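Local coordinates for hypothetical protein (Bacteroides caccae, PDB 4M8R) that is of unknown function but probably pairs an N-terminal Ig-like domain with a WD40-like beta-propeller domain, at residues A[283-288]-A[293-298]. Numbering follows the deposited sequence.
Sequences VPMLYN and FYVLEG
Tyr287 sets CD1 over the centre of the Phe293 ring, 3.5 Å from Phe293 CE2, with the two ring planes inclined at 44°. On the same face of the sheet Met285, a selenomethionine, lays SE against Phe293 CB at 3.9 Å and approaches the ring obliquely, 5.3 Å from its centroid, a Met-aromatic contact. Phe293 CG stands anti to the carbonyl carbon (chi1 -63°), which turns one face of the ring to Tyr287 CD1. With an alanine in place of Phe293, Tyr287 CD1 would probably lose the ring face beneath it and the Met285 selenium its aromatic partner across the hairpin. On the other face, Leu286 CB sits over the Tyr294 ring as a CH-pi contact, 4.2 Å from its centroid, while Leu286 CD1 meets Tyr294 CE2. These residues belong to an antiparallel beta hairpin, strands 282-288 and 292-295, in the WD40-like domain; 292-295 is an outermost strand of its sheet within the chain. Leu286 and Tyr294 form the hydrogen-bonded pair, Leu286 N to Tyr294 O at 2.9 Å and Tyr294 N to Leu286 O at 3.0 Å. Past the strand end, Leu296 N donates a hydrogen bond to Pro284 O (3.1 Å) from above the carbonyl plane. Farther out, Leu286 and Leu296 both touch Leu346.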
loop_
_atom_site.group_PDB
_atom_site.type_symbol
_atom_site.label_atom_id
_atom_site.label_comp_id
_atom_site.label_asym_id
_atom_site.label_seq_id
_atom_site.Cartn_x
_atom_site.Cartn_y
_atom_site.Cartn_z
ATOM N N VAL A 283 40.147 -4.388 -11.245
ATOM C CA VAL A 283 39.539 -5.722 -11.290
ATOM C C VAL A 283 38.127 -5.695 -10.706
ATOM O O VAL A 283 37.846 -4.908 -9.802
ATOM C CB VAL A 283 40.373 -6.772 -10.522
ATOM C CG1 VAL A 283 41.735 -6.956 -11.176
ATOM C CG2 VAL A 283 40.527 -6.396 -9.053
ATOM N N PRO A 284 37.235 -6.557 -11.223
ATOM C CA PRO A 284 35.936 -6.729 -10.591
ATOM C C PRO A 284 36.049 -7.623 -9.359
ATOM O O PRO A 284 36.777 -8.622 -9.382
ATOM C CB PRO A 284 35.093 -7.391 -11.683
ATOM C CG PRO A 284 36.067 -8.083 -12.564
ATOM C CD PRO A 284 37.400 -7.418 -12.405
HETATM N N MSE A 285 35.338 -7.255 -8.297
HETATM C CA MSE A 285 35.383 -7.979 -7.032
HETATM C C MSE A 285 33.973 -8.150 -6.548
HETATM O O MSE A 285 33.230 -7.172 -6.439
HETATM C CB MSE A 285 36.250 -7.157 -6.077
HETATM C CG MSE A 285 36.037 -7.448 -4.593
HETATM SE SE MSE A 285 37.389 -8.715 -3.935
HETATM C CE MSE A 285 39.017 -7.673 -4.303
ATOM N N LEU A 286 33.589 -9.390 -6.255
ATOM C CA LEU A 286 32.262 -9.679 -5.719
ATOM C C LEU A 286 32.314 -9.874 -4.209
ATOM O O LEU A 286 33.332 -10.317 -3.661
ATOM C CB LEU A 286 31.675 -10.923 -6.382
ATOM C CG LEU A 286 31.492 -10.848 -7.898
ATOM C CD1 LEU A 286 30.917 -12.154 -8.426
ATOM C CD2 LEU A 286 30.602 -9.675 -8.282
ATOM N N TYR A 287 31.217 -9.530 -3.540
ATOM C CA TYR A 287 31.112 -9.687 -2.095
ATOM C C TYR A 287 29.781 -10.331 -1.732
ATOM O O TYR A 287 28.720 -9.866 -2.142
ATOM C CB TYR A 287 31.276 -8.338 -1.395
ATOM C CG TYR A 287 30.949 -8.351 0.086
ATOM C CD1 TYR A 287 31.843 -8.874 1.014
ATOM C CD2 TYR A 287 29.750 -7.832 0.557
ATOM C CE1 TYR A 287 31.546 -8.881 2.368
ATOM C CE2 TYR A 287 29.445 -7.838 1.907
ATOM C CZ TYR A 287 30.346 -8.359 2.809
ATOM O OH TYR A 287 30.044 -8.361 4.151
ATOM N N ASN A 288 29.861 -11.414 -0.968
ATOM C CA ASN A 288 28.700 -12.118 -0.444
ATOM C C ASN A 288 28.768 -12.014 1.073
ATOM O O ASN A 288 29.734 -12.488 1.674
ATOM C CB ASN A 288 28.744 -13.586 -0.888
ATOM C CG ASN A 288 27.489 -14.359 -0.516
ATOM O OD1 ASN A 288 26.774 -14.012 0.423
ATOM N ND2 ASN A 288 27.229 -15.432 -1.248
ATOM N N PHE A 293 34.646 -12.238 0.257
ATOM C CA PHE A 293 35.096 -11.616 -0.983
ATOM C C PHE A 293 35.654 -12.654 -1.945
ATOM O O PHE A 293 36.264 -13.635 -1.523
ATOM C CB PHE A 293 36.197 -10.591 -0.699
ATOM C CG PHE A 293 35.757 -9.438 0.156
ATOM C CD1 PHE A 293 35.824 -9.518 1.540
ATOM C CD2 PHE A 293 35.294 -8.265 -0.423
ATOM C CE1 PHE A 293 35.427 -8.452 2.330
ATOM C CE2 PHE A 293 34.897 -7.194 0.362
ATOM C CZ PHE A 293 34.962 -7.288 1.741
ATOM N N TYR A 294 35.449 -12.430 -3.239
ATOM C CA TYR A 294 36.160 -13.184 -4.271
ATOM C C TYR A 294 36.280 -12.376 -5.556
ATOM O O TYR A 294 35.361 -11.652 -5.942
ATOM C CB TYR A 294 35.529 -14.566 -4.530
ATOM C CG TYR A 294 34.010 -14.619 -4.601
ATOM C CD1 TYR A 294 33.236 -14.693 -3.438
ATOM C CD2 TYR A 294 33.349 -14.645 -5.829
ATOM C CE1 TYR A 294 31.848 -14.758 -3.496
ATOM C CE2 TYR A 294 31.961 -14.712 -5.898
ATOM C CZ TYR A 294 31.214 -14.767 -4.731
ATOM O OH TYR A 294 29.838 -14.834 -4.792
ATOM N N VAL A 295 37.438 -12.495 -6.196
ATOM C CA VAL A 295 37.732 -11.765 -7.421
ATOM C C VAL A 295 37.049 -12.475 -8.581
ATOM O O VAL A 295 37.127 -13.698 -8.695
ATOM C CB VAL A 295 39.253 -11.715 -7.701
ATOM C CG1 VAL A 295 39.544 -10.922 -8.971
ATOM C CG2 VAL A 295 40.002 -11.125 -6.513
ATOM N N LEU A 296 36.376 -11.712 -9.437
ATOM C CA LEU A 296 35.824 -12.266 -10.663
ATOM C C LEU A 296 36.969 -12.372 -11.668
ATOM O O LEU A 296 37.342 -11.386 -12.299
ATOM C CB LEU A 296 34.684 -11.394 -11.189
ATOM C CG LEU A 296 33.951 -11.908 -12.429
ATOM C CD1 LEU A 296 33.293 -13.252 -12.154
ATOM C CD2 LEU A 296 32.922 -10.890 -12.891
ATOM N N GLU A 297 37.528 -13.574 -11.795
ATOM C CA GLU A 297 38.801 -13.783 -12.499
ATOM C C GLU A 297 38.732 -13.511 -14.000
ATOM O O GLU A 297 37.661 -13.539 -14.601
ATOM C CB GLU A 297 39.305 -15.215 -12.276
ATOM C CG GLU A 297 39.664 -15.555 -10.832
ATOM C CD GLU A 297 40.918 -14.852 -10.330
ATOM O OE1 GLU A 297 41.641 -14.232 -11.142
ATOM O OE2 GLU A 297 41.184 -14.921 -9.109
ATOM N N GLY A 298 39.895 -13.236 -14.588
ATOM C CA GLY A 298 40.039 -13.111 -16.039
ATOM C C GLY A 298 39.919 -11.706 -16.611
ATOM O O GLY A 298 40.146 -11.507 -17.802
#